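PDB 7DLA: nucleoside permease NupG from Escherichia coli K-12, which carries purine and pyrimidine nucleosides across the inner membrane, driven by the proton motive force. Local coordinates for residues L10-F15 and G139-I144. The protein carries 1 engineered substitution. Residues are numbered along the deposited sequence; the frame is centred on the assembly and turned at random.
Sequences LSFLQF and GTIGFI
F12 lays its ring over the backbone of G142 where two transmembrane helices of this major facilitator superfamily transporter, 3-19 and 138-152, pack together. The segments cross at -36°, and their axes come within 6.8 Å. G139 and G142 lie at the interface, with no side chain to hold the helices apart. A side chain at either place would probably run into helix 3-19, consistent with the close approach. The CB of F12 starts out away from the partner helix. CG lies anti to the backbone N (chi1 -169°), which turns the ring back alongside helix 138-152. CG and CD1 then pass over G142 CA, CE1 comes nearest to it at 3.4 Å, and CZ, the tip, is 3.8 Å away. This is a CH-pi contact, with G142 CA offset toward the rim of the ring. At the ring edge, CE1 meets CG2 of I141 at 3.9 Å. With an alanine at this position, G142 CA would probably lose its aromatic cover and I141 CG2 its neighbour at the ring edge. F15 lies beside F143, its ring oblique to G139 CA. No hydrogen bond joins the segments; the S11 hydroxyl is hydrogen-bonded to I135 O. The S11 carbonyl O receives a CA-H...O contact from G139 CA at 3.4 Å.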
# COMPACT_ATOMS: atom_id res chain seq x y z
N LEU A 10 -10.80 15.11 5.60
CA LEU A 10 -9.41 14.99 5.20
C LEU A 10 -9.00 13.53 5.01
O LEU A 10 -8.32 13.20 4.04
CB LEU A 10 -8.52 15.66 6.23
CG LEU A 10 -7.45 16.48 5.52
CD1 LEU A 10 -8.06 17.51 4.64
CD2 LEU A 10 -6.55 17.12 6.56
N SER A 11 -9.38 12.66 5.95
CA SER A 11 -9.09 11.23 5.83
C SER A 11 -9.73 10.67 4.56
O SER A 11 -9.04 10.08 3.71
CB SER A 11 -9.58 10.49 7.07
OG SER A 11 -8.80 9.35 7.36
N PHE A 12 -11.05 10.87 4.43
CA PHE A 12 -11.78 10.44 3.25
C PHE A 12 -11.03 10.81 1.98
O PHE A 12 -10.69 9.95 1.18
CB PHE A 12 -13.16 11.09 3.19
CG PHE A 12 -14.04 10.49 2.13
CD1 PHE A 12 -14.75 9.33 2.38
CD2 PHE A 12 -14.20 11.10 0.91
CE1 PHE A 12 -15.56 8.77 1.42
CE2 PHE A 12 -14.99 10.53 -0.07
CZ PHE A 12 -15.67 9.35 0.20
N LEU A 13 -10.78 12.11 1.79
CA LEU A 13 -10.20 12.62 0.55
C LEU A 13 -8.80 12.06 0.33
O LEU A 13 -8.46 11.62 -0.78
CB LEU A 13 -10.16 14.15 0.56
CG LEU A 13 -11.50 14.84 0.46
CD1 LEU A 13 -11.26 16.30 0.34
CD2 LEU A 13 -12.17 14.30 -0.77
N GLN A 14 -7.96 12.14 1.38
CA GLN A 14 -6.59 11.66 1.36
C GLN A 14 -6.52 10.29 0.72
O GLN A 14 -5.61 9.98 -0.06
CB GLN A 14 -6.03 11.58 2.78
CG GLN A 14 -4.75 10.77 2.86
CD GLN A 14 -3.54 11.56 2.42
OE1 GLN A 14 -3.51 12.78 2.54
NE2 GLN A 14 -2.55 10.88 1.88
N PHE A 15 -7.51 9.46 1.04
CA PHE A 15 -7.45 8.11 0.50
C PHE A 15 -8.34 7.88 -0.70
O PHE A 15 -8.05 7.00 -1.51
CB PHE A 15 -7.79 7.13 1.60
CG PHE A 15 -6.73 7.05 2.61
CD1 PHE A 15 -5.47 6.60 2.26
CD2 PHE A 15 -6.95 7.49 3.90
CE1 PHE A 15 -4.47 6.53 3.20
CE2 PHE A 15 -5.96 7.42 4.85
CZ PHE A 15 -4.72 6.94 4.50
N GLY A 139 -10.89 7.12 5.94
CA GLY A 139 -9.83 7.01 4.92
C GLY A 139 -9.99 5.68 4.20
O GLY A 139 -9.65 5.60 3.03
N THR A 140 -10.48 4.69 4.94
CA THR A 140 -10.79 3.34 4.45
C THR A 140 -12.08 3.42 3.66
O THR A 140 -12.19 2.72 2.67
CB THR A 140 -10.96 2.40 5.65
OG1 THR A 140 -9.83 2.65 6.48
CG2 THR A 140 -10.96 0.95 5.26
N ILE A 141 -13.02 4.25 4.09
CA ILE A 141 -14.28 4.37 3.31
C ILE A 141 -13.96 5.09 2.00
O ILE A 141 -14.42 4.65 0.96
CB ILE A 141 -15.37 5.11 4.10
CG1 ILE A 141 -15.81 4.32 5.33
CG2 ILE A 141 -16.55 5.41 3.21
CD1 ILE A 141 -17.12 4.79 5.89
N GLY A 142 -13.20 6.18 2.08
CA GLY A 142 -12.83 6.84 0.84
C GLY A 142 -12.21 5.89 -0.16
O GLY A 142 -12.60 5.86 -1.33
N PHE A 143 -11.28 5.07 0.31
CA PHE A 143 -10.60 4.13 -0.56
C PHE A 143 -11.57 3.11 -1.16
O PHE A 143 -11.66 2.98 -2.39
CB PHE A 143 -9.49 3.42 0.21
CG PHE A 143 -8.36 2.95 -0.67
CD1 PHE A 143 -7.35 3.83 -1.01
CD2 PHE A 143 -8.30 1.64 -1.12
CE1 PHE A 143 -6.29 3.42 -1.80
CE2 PHE A 143 -7.25 1.25 -1.92
CZ PHE A 143 -6.25 2.14 -2.27
N ILE A 144 -12.26 2.34 -0.31
CA ILE A 144 -13.12 1.27 -0.84
C ILE A 144 -14.24 1.83 -1.71
O ILE A 144 -14.60 1.23 -2.74
CB ILE A 144 -13.66 0.35 0.27
CG1 ILE A 144 -12.49 -0.22 1.10
CG2 ILE A 144 -14.58 -0.73 -0.30
CD1 ILE A 144 -12.91 -1.29 2.15